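Local structure of putative oxidoreductase (Magnetospirillum magnetotacticum, 3C1A) at residues L13-A18 and V38-S43; L104-A109 and V307-G312; G120-V125 and R285-A290. The protein is a putative oxidoreductase of the Gfo/Idh/MocA type that probably binds a nicotinamide adenine dinucleotide cofactor through its Rossmann domain and transfers hydride to or from an unidentified substrate. One frame throughout, in Å; residues are numbered along the deposited sequence.

In the fold
Contacts 1 and 3 belong to the same parallel sheet. Contact 1 lies inside it, between strands 11-17 and 35-42. Contact 3 joins its last strand, 123-126, to helix 279-290. Their centres are about 17 Å apart, and they touch where L13 CD2 packs on F287 CE2 at 4.1 Å. Contact 2 ties helix 106-119 of the Rossmann fold to the C-terminal helix 301-314. It touches neither of the others: its centre is about 25 Å from that of contact 1 and about 21 Å from that of contact 3. The probable cofactor site is at the G17-A18 end of contact 1. In contacts 2 and 3, helices from late in the chain pack on the Rossmann domain.

Contact 1: residues L13-A18 and V38-S43; sequences LALIGA and VRLASS
L15 and L40 lie side by side on one face of two parallel strands and point the same way. The first torsion of L15 (chi1 174°) sets CG opposite the main-chain nitrogen, and L40 has the same rotamer. Along the L15 side chain, CB lies 3.9 Å from L40 CD1. L15 CG is also 3.9 Å from L40 CD1. At the fork the branches part: L15 CD2 meets L40 CD1 at 3.8 Å, while L15 CD1 turns away from L40. The L15 side chain also packs on I74 and A76 of strand 72-76, its other neighbour. L40 CD1 reaches back over the backbone to 3.7 Å from L15 O.

The opposite face carries A14, I16, R39 and A41, and V64 of helix 62-65 packs against all four. The guanidinium of R39 leads off to salt bridges with E69 and E58.

The backbones hold each other by regular parallel bonding. V38 N donates to L13 O at 2.8 Å. A41 N donates to L15 O at 2.9 Å, and G17 N to A41 O at 2.8 Å. The bond from L15 N to R39 O is longer, at 3.2 Å. S43 N to G17 O is weak, where the strands end.

The strands and helix 25-31 form the first beta-alpha-beta unit of the Rossmann fold. G17, A18 and G19 begin its glycine-rich GxGxxG turn, which in this family probably receives the dinucleotide phosphates.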
loop_
_atom_site.group_PDB
_atom_site.type_symbol
_atom_site.label_atom_id
_atom_site.label_comp_id
_atom_site.label_asym_id
_atom_site.label_seq_id
_atom_site.Cartn_x
_atom_site.Cartn_y
_atom_site.Cartn_z
ATOM N N LEU A 13 -5.856 -9.039 -17.747
ATOM C CA LEU A 13 -4.787 -8.402 -17.011
ATOM C C LEU A 13 -3.450 -8.925 -17.397
ATOM O O LEU A 13 -3.306 -10.081 -17.748
ATOM C CB LEU A 13 -4.943 -8.624 -15.504
ATOM C CG LEU A 13 -6.214 -8.171 -14.822
ATOM C CD1 LEU A 13 -6.134 -8.531 -13.304
ATOM C CD2 LEU A 13 -6.431 -6.691 -15.049
ATOM N N ALA A 14 -2.449 -8.055 -17.311
ATOM C CA ALA A 14 -1.074 -8.484 -17.478
ATOM C C ALA A 14 -0.257 -8.008 -16.275
ATOM O O ALA A 14 -0.591 -7.004 -15.645
ATOM C CB ALA A 14 -0.495 -7.950 -18.783
ATOM N N LEU A 15 0.801 -8.750 -15.953
ATOM C CA LEU A 15 1.637 -8.446 -14.807
ATOM C C LEU A 15 3.078 -8.204 -15.247
ATOM O O LEU A 15 3.669 -8.995 -16.035
ATOM C CB LEU A 15 1.558 -9.602 -13.810
ATOM C CG LEU A 15 2.470 -9.593 -12.577
ATOM C CD1 LEU A 15 2.193 -8.362 -11.736
ATOM C CD2 LEU A 15 2.267 -10.877 -11.774
ATOM N N ILE A 16 3.627 -7.071 -14.822
ATOM C CA ILE A 16 4.998 -6.789 -15.091
ATOM C C ILE A 16 5.633 -6.876 -13.702
ATOM O O ILE A 16 5.326 -6.060 -12.823
ATOM C CB ILE A 16 5.228 -5.433 -15.769
ATOM C CG1 ILE A 16 4.515 -5.400 -17.136
ATOM C CG2 ILE A 16 6.722 -5.193 -15.884
ATOM C CD1 ILE A 16 4.325 -4.028 -17.720
ATOM N N GLY A 17 6.469 -7.891 -13.503
ATOM C CA GLY A 17 7.051 -8.191 -12.193
ATOM C C GLY A 17 8.550 -8.295 -12.250
ATOM O O GLY A 17 9.105 -8.774 -13.231
ATOM N N ALA A 18 9.223 -7.826 -11.209
ATOM C CA ALA A 18 10.663 -8.025 -11.076
ATOM C C ALA A 18 11.006 -8.102 -9.601
ATOM O O ALA A 18 10.420 -7.386 -8.782
ATOM C CB ALA A 18 11.430 -6.892 -11.747
ATOM N N VAL A 38 -3.356 -12.699 -18.866
ATOM C CA VAL A 38 -3.153 -12.989 -20.276
ATOM C C VAL A 38 -1.707 -12.796 -20.791
ATOM O O VAL A 38 -1.335 -13.383 -21.815
ATOM C CB VAL A 38 -4.162 -12.211 -21.150
ATOM C CG1 VAL A 38 -5.563 -12.436 -20.682
ATOM C CG2 VAL A 38 -3.833 -10.698 -21.204
ATOM N N ARG A 39 -0.911 -11.938 -20.145
ATOM C CA ARG A 39 0.535 -11.895 -20.385
ATOM C C ARG A 39 1.248 -11.714 -19.062
ATOM O O ARG A 39 0.691 -11.145 -18.113
ATOM C CB ARG A 39 0.983 -10.753 -21.347
ATOM C CG ARG A 39 0.264 -10.694 -22.663
ATOM C CD ARG A 39 1.112 -10.117 -23.806
ATOM N NE ARG A 39 0.314 -10.040 -25.024
ATOM C CZ ARG A 39 0.775 -9.961 -26.274
ATOM N NH1 ARG A 39 2.063 -9.878 -26.518
ATOM N NH2 ARG A 39 -0.094 -9.868 -27.276
ATOM N N LEU A 40 2.494 -12.168 -19.029
ATOM C CA LEU A 40 3.384 -12.026 -17.866
ATOM C C LEU A 40 4.780 -11.705 -18.331
ATOM O O LEU A 40 5.351 -12.469 -19.117
ATOM C CB LEU A 40 3.421 -13.352 -17.095
ATOM C CG LEU A 40 4.374 -13.459 -15.908
ATOM C CD1 LEU A 40 3.966 -12.456 -14.807
ATOM C CD2 LEU A 40 4.411 -14.926 -15.414
ATOM N N ALA A 41 5.289 -10.551 -17.891
ATOM C CA ALA A 41 6.682 -10.189 -18.026
ATOM C C ALA A 41 7.371 -10.242 -16.656
ATOM O O ALA A 41 7.187 -9.363 -15.831
ATOM C CB ALA A 41 6.803 -8.820 -18.641
ATOM N N SER A 42 8.155 -11.282 -16.387
ATOM C CA SER A 42 8.786 -11.421 -15.061
ATOM C C SER A 42 10.217 -11.936 -15.117
ATOM O O SER A 42 10.489 -12.901 -15.816
ATOM C CB SER A 42 7.997 -12.370 -14.179
ATOM O OG SER A 42 8.617 -12.457 -12.897
ATOM N N SER A 43 11.109 -11.300 -14.358
ATOM C CA SER A 43 12.516 -11.739 -14.232
ATOM C C SER A 43 12.646 -12.965 -13.327
ATOM O O SER A 43 13.650 -13.676 -13.345
ATOM C CB SER A 43 13.375 -10.604 -13.642
ATOM O OG SER A 43 13.016 -10.306 -12.289
#

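Contact 2: residues L104-A109 and V307-G312; sequences LDLAEA and VVRVLG
A chi1 of -171° turns the L106 side chain away from its own N-H and carries the CD1 branch over to helix 301-314. In V308 the first torsion (chi1 167°) places CG1 beside the carbonyl carbon, and this methyl points at the start of helix 106-119. These two side chains make most of the contact.

V308 CG1 enters against the backbone, not against a side-chain tip. It sits 3.8 Å from L106 CA and 3.8 Å from the carbonyl carbon C of D105. The same methyl also meets A109 CB at 4.2 Å, one helical turn further on. V308 is thus set against the first turn of the helix, and T103 also touches it.

L106 reaches the other way and passes obliquely over R309. Its CD1 is 4.1 Å from R309 CB, and it also lies 4.3 Å from V308 CG1. The R309 chain runs extended from CB and then bends at the CG-CD bond. This brings its NE to 4.4 Å from L106 CD2, which approaches the guanidinium obliquely. L305, one turn earlier on helix 301-314, packs on both L106 and A109.

D105 caps the N-terminal end of the helix, where V308 packs. It is the N-cap: its OD2 accepts from E108 N at 3.0 Å, on the anti side of the carboxylate and 22° out of its plane.

No hydrogen bond or salt bridge links the two segments. The chemistry is methyl against methyl and methyl against backbone, so the join depends on shape. E108 N is capped by D105, and D105 O takes bonds from A109 N and T103 OG1. The backbone N-H groups at the helix N-terminus would probably favour the charged carboxylate of D105.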
loop_
_atom_site.group_PDB
_atom_site.type_symbol
_atom_site.label_atom_id
_atom_site.label_comp_id
_atom_site.label_asym_id
_atom_site.label_seq_id
_atom_site.Cartn_x
_atom_site.Cartn_y
_atom_site.Cartn_z
ATOM N N LEU A 104 9.808 6.691 -5.812
ATOM C CA LEU A 104 10.697 7.125 -4.747
ATOM C C LEU A 104 11.103 8.569 -5.035
ATOM O O LEU A 104 12.099 9.021 -4.512
ATOM C CB LEU A 104 11.947 6.240 -4.651
ATOM C CG LEU A 104 11.734 4.729 -4.521
ATOM C CD1 LEU A 104 13.098 4.035 -4.531
ATOM C CD2 LEU A 104 10.958 4.316 -3.274
ATOM N N ASP A 105 10.322 9.275 -5.857
ATOM C CA ASP A 105 10.716 10.581 -6.361
ATOM C C ASP A 105 9.473 11.407 -6.650
ATOM O O ASP A 105 8.614 10.969 -7.428
ATOM C CB ASP A 105 11.491 10.398 -7.653
ATOM C CG ASP A 105 11.960 11.700 -8.213
ATOM O OD1 ASP A 105 12.889 12.267 -7.613
ATOM O OD2 ASP A 105 11.378 12.198 -9.198
ATOM N N LEU A 106 9.389 12.612 -6.090
ATOM C CA LEU A 106 8.180 13.445 -6.269
ATOM C C LEU A 106 7.915 13.821 -7.722
ATOM O O LEU A 106 6.806 13.624 -8.222
ATOM C CB LEU A 106 8.229 14.712 -5.428
ATOM C CG LEU A 106 6.949 15.560 -5.365
ATOM C CD1 LEU A 106 5.755 14.778 -4.883
ATOM C CD2 LEU A 106 7.191 16.716 -4.436
ATOM N N ALA A 107 8.939 14.331 -8.402
ATOM C CA ALA A 107 8.806 14.749 -9.795
ATOM C C ALA A 107 8.277 13.641 -10.706
ATOM O O ALA A 107 7.506 13.926 -11.616
ATOM C CB ALA A 107 10.133 15.308 -10.324
ATOM N N GLU A 108 8.681 12.397 -10.453
ATOM C CA GLU A 108 8.194 11.225 -11.230
ATOM C C GLU A 108 6.715 10.979 -10.931
ATOM O O GLU A 108 5.899 10.643 -11.837
ATOM C CB GLU A 108 8.972 9.947 -10.875
ATOM C CG GLU A 108 10.218 9.730 -11.658
ATOM C CD GLU A 108 11.102 8.582 -11.181
ATOM O OE1 GLU A 108 10.685 7.672 -10.399
ATOM O OE2 GLU A 108 12.259 8.581 -11.656
ATOM N N ALA A 109 6.392 11.103 -9.645
ATOM C CA ALA A 109 5.019 10.995 -9.158
ATOM C C ALA A 109 4.181 12.020 -9.888
ATOM O O ALA A 109 3.137 11.707 -10.417
ATOM C CB ALA A 109 4.988 11.281 -7.705
ATOM N N VAL A 307 1.359 10.593 -0.613
ATOM C CA VAL A 307 2.227 9.702 0.216
ATOM C C VAL A 307 3.696 9.929 -0.134
ATOM O O VAL A 307 4.533 9.982 0.774
ATOM C CB VAL A 307 1.942 8.234 -0.021
ATOM C CG1 VAL A 307 3.009 7.356 0.619
ATOM C CG2 VAL A 307 0.456 7.853 0.457
ATOM N N VAL A 308 4.000 9.987 -1.439
ATOM C CA VAL A 308 5.373 10.268 -1.905
ATOM C C VAL A 308 5.873 11.622 -1.415
ATOM O O VAL A 308 7.071 11.793 -1.057
ATOM C CB VAL A 308 5.516 10.171 -3.452
ATOM C CG1 VAL A 308 6.866 10.774 -3.953
ATOM C CG2 VAL A 308 5.448 8.734 -3.938
ATOM N N ARG A 309 4.972 12.590 -1.362
ATOM C CA ARG A 309 5.354 13.934 -0.884
ATOM C C ARG A 309 5.771 13.897 0.580
ATOM O O ARG A 309 6.791 14.435 0.964
ATOM C CB ARG A 309 4.224 14.947 -1.097
ATOM C CG ARG A 309 4.635 16.346 -0.626
ATOM C CD ARG A 309 3.611 17.414 -0.916
ATOM N NE ARG A 309 3.385 17.572 -2.342
ATOM C CZ ARG A 309 2.286 17.181 -2.976
ATOM N NH1 ARG A 309 1.292 16.597 -2.320
ATOM N NH2 ARG A 309 2.176 17.378 -4.279
ATOM N N VAL A 310 5.004 13.204 1.397
ATOM C CA VAL A 310 5.280 13.124 2.814
ATOM C C VAL A 310 6.572 12.321 3.046
ATOM O O VAL A 310 7.368 12.652 3.913
ATOM C CB VAL A 310 4.122 12.405 3.572
ATOM C CG1 VAL A 310 4.515 12.122 5.018
ATOM C CG2 VAL A 310 2.827 13.186 3.505
ATOM N N LEU A 311 6.758 11.226 2.305
ATOM C CA LEU A 311 7.928 10.394 2.535
ATOM C C LEU A 311 9.199 11.172 2.238
ATOM O O LEU A 311 10.174 11.086 2.999
ATOM C CB LEU A 311 7.857 9.132 1.711
ATOM C CG LEU A 311 6.785 8.167 2.202
ATOM C CD1 LEU A 311 6.712 7.037 1.248
ATOM C CD2 LEU A 311 7.153 7.727 3.625
ATOM N N GLY A 312 9.178 11.945 1.154
ATOM C CA GLY A 312 10.294 12.826 0.813
ATOM C C GLY A 312 10.573 13.899 1.856
ATOM O O GLY A 312 11.742 14.223 2.097
#

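Contact 3: residues G120-V125 and R285-A290; sequences GVMVWV and RLFAGA
The strand carrying W124 runs almost antiparallel to the helix carrying F287 (174° between the axes of 123-125 and 285-290), and the axes come within 10.5 Å. Side chains bridge that gap.

The W124 indole reaches out to the helix and lies against its backbone. Its CZ3 is 3.4 Å from F287 N, a close packing contact and not a hydrogen bond. CE3 of W124 rests 3.7 Å from F287 CB. Further round the six-membered ring, W124 CZ2 meets A290 CB at 3.7 Å. L286 CB lies at the indole edge, in the ring plane, near W124 CZ3.

With chi1 at 170°, the F287 ring is swung away from its own N-H. This takes the phenyl ring toward the sheet, past W124 running the opposite way. The rings make an edge-to-face pair, with the edge of F287 toward the face of W124. The planes stand at 68°, and the centroid of the F287 ring is 5.7 Å from that of the five-membered ring of W124.

M122, a selenomethionine in the crystal, reaches over the same indole face as F287 CD1. Its chain bends at the SE end, so CE comes 3.4 Å from F287 CE1, approaching that ring obliquely. M122 SE lies 3.6 Å from A290 O, and A290 CB is close by. The indole NE1 donates to E295 O, beyond the helix, which fixes how the ring is turned.

Strand 123-126 is the edge strand of the parallel sheet, hydrogen-bonded to strand 95-99 through M122 and W124. F287 and W124 both pack on L97 of that strand. V123 points away from helix 279-290 and packs on I90 of helix 82-91.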
loop_
_atom_site.group_PDB
_atom_site.type_symbol
_atom_site.label_atom_id
_atom_site.label_comp_id
_atom_site.label_asym_id
_atom_site.label_seq_id
_atom_site.Cartn_x
_atom_site.Cartn_y
_atom_site.Cartn_z
ATOM N N GLY A 120 -6.881 10.606 -19.149
ATOM C CA GLY A 120 -8.009 9.974 -18.431
ATOM C C GLY A 120 -7.864 8.527 -17.976
ATOM O O GLY A 120 -8.848 7.946 -17.502
ATOM N N VAL A 121 -6.670 7.945 -18.066
ATOM C CA VAL A 121 -6.447 6.522 -17.730
ATOM C C VAL A 121 -6.545 6.281 -16.212
ATOM O O VAL A 121 -6.031 7.050 -15.410
ATOM C CB VAL A 121 -5.086 5.979 -18.317
ATOM C CG1 VAL A 121 -4.659 4.728 -17.696
ATOM C CG2 VAL A 121 -5.100 5.884 -19.880
HETATM N N MSE A 122 -7.224 5.213 -15.820
HETATM C CA MSE A 122 -7.389 4.889 -14.414
HETATM C C MSE A 122 -6.052 4.328 -13.842
HETATM O O MSE A 122 -5.488 3.402 -14.406
HETATM C CB MSE A 122 -8.531 3.888 -14.260
HETATM C CG MSE A 122 -8.902 3.708 -12.869
HETATM SE SE MSE A 122 -10.181 2.247 -12.818
HETATM C CE MSE A 122 -9.090 0.693 -12.805
ATOM N N VAL A 123 -5.526 4.950 -12.766
ATOM C CA VAL A 123 -4.317 4.489 -12.079
ATOM C C VAL A 123 -4.610 4.372 -10.594
ATOM O O VAL A 123 -4.999 5.348 -9.953
ATOM C CB VAL A 123 -3.080 5.443 -12.342
ATOM C CG1 VAL A 123 -1.781 4.975 -11.565
ATOM C CG2 VAL A 123 -2.858 5.527 -13.841
ATOM N N TRP A 124 -4.495 3.152 -10.067
ATOM C CA TRP A 124 -4.652 2.906 -8.654
ATOM C C TRP A 124 -3.290 2.571 -8.107
ATOM O O TRP A 124 -2.473 1.968 -8.804
ATOM C CB TRP A 124 -5.586 1.717 -8.414
ATOM C CG TRP A 124 -7.048 1.946 -8.683
ATOM C CD1 TRP A 124 -7.609 2.953 -9.394
ATOM C CD2 TRP A 124 -8.134 1.115 -8.251
ATOM N NE1 TRP A 124 -8.989 2.810 -9.446
ATOM C CE2 TRP A 124 -9.336 1.702 -8.730
ATOM C CE3 TRP A 124 -8.216 -0.041 -7.495
ATOM C CZ2 TRP A 124 -10.592 1.151 -8.478
ATOM C CZ3 TRP A 124 -9.476 -0.589 -7.260
ATOM C CH2 TRP A 124 -10.628 0.011 -7.746
ATOM N N VAL A 125 -3.032 2.966 -6.854
ATOM C CA VAL A 125 -1.840 2.518 -6.173
ATOM C C VAL A 125 -2.216 1.429 -5.131
ATOM O O VAL A 125 -3.184 1.563 -4.386
ATOM C CB VAL A 125 -1.095 3.647 -5.524
ATOM C CG1 VAL A 125 0.121 3.114 -4.760
ATOM C CG2 VAL A 125 -0.700 4.691 -6.603
ATOM N N ARG A 285 -9.512 -7.776 -7.052
ATOM C CA ARG A 285 -10.926 -7.939 -7.443
ATOM C C ARG A 285 -11.582 -6.607 -7.790
ATOM O O ARG A 285 -12.154 -6.457 -8.865
ATOM C CB ARG A 285 -11.718 -8.645 -6.341
ATOM C CG ARG A 285 -13.171 -8.957 -6.725
ATOM C CD ARG A 285 -13.958 -9.594 -5.603
ATOM N NE ARG A 285 -13.867 -8.824 -4.375
ATOM C CZ ARG A 285 -14.629 -7.786 -4.082
ATOM N NH1 ARG A 285 -15.578 -7.396 -4.924
ATOM N NH2 ARG A 285 -14.450 -7.154 -2.937
ATOM N N LEU A 286 -11.494 -5.639 -6.887
ATOM C CA LEU A 286 -12.014 -4.305 -7.136
ATOM C C LEU A 286 -11.393 -3.632 -8.351
ATOM O O LEU A 286 -12.105 -3.058 -9.189
ATOM C CB LEU A 286 -11.831 -3.419 -5.916
ATOM C CG LEU A 286 -12.728 -3.813 -4.735
ATOM C CD1 LEU A 286 -12.353 -2.895 -3.537
ATOM C CD2 LEU A 286 -14.210 -3.766 -5.111
ATOM N N PHE A 287 -10.073 -3.685 -8.453
ATOM C CA PHE A 287 -9.359 -3.055 -9.567
ATOM C C PHE A 287 -9.860 -3.666 -10.869
ATOM O O PHE A 287 -10.298 -2.945 -11.730
ATOM C CB PHE A 287 -7.839 -3.217 -9.442
ATOM C CG PHE A 287 -7.084 -2.802 -10.652
ATOM C CD1 PHE A 287 -6.882 -1.447 -10.942
ATOM C CD2 PHE A 287 -6.547 -3.753 -11.515
ATOM C CE1 PHE A 287 -6.201 -1.054 -12.103
ATOM C CE2 PHE A 287 -5.809 -3.346 -12.683
ATOM C CZ PHE A 287 -5.661 -2.041 -12.982
ATOM N N ALA A 288 -9.854 -4.984 -10.976
ATOM C CA ALA A 288 -10.287 -5.625 -12.236
ATOM C C ALA A 288 -11.717 -5.209 -12.546
ATOM O O ALA A 288 -12.070 -4.946 -13.704
ATOM C CB ALA A 288 -10.129 -7.135 -12.188
ATOM N N GLY A 289 -12.521 -5.068 -11.491
ATOM C CA GLY A 289 -13.914 -4.646 -11.623
ATOM C C GLY A 289 -14.155 -3.220 -12.067
ATOM O O GLY A 289 -15.234 -2.900 -12.567
ATOM N N ALA A 290 -13.163 -2.362 -11.902
ATOM C CA ALA A 290 -13.289 -0.987 -12.291
ATOM C C ALA A 290 -12.715 -0.707 -13.687
ATOM O O ALA A 290 -12.900 0.382 -14.235
ATOM C CB ALA A 290 -12.681 -0.127 -11.235
#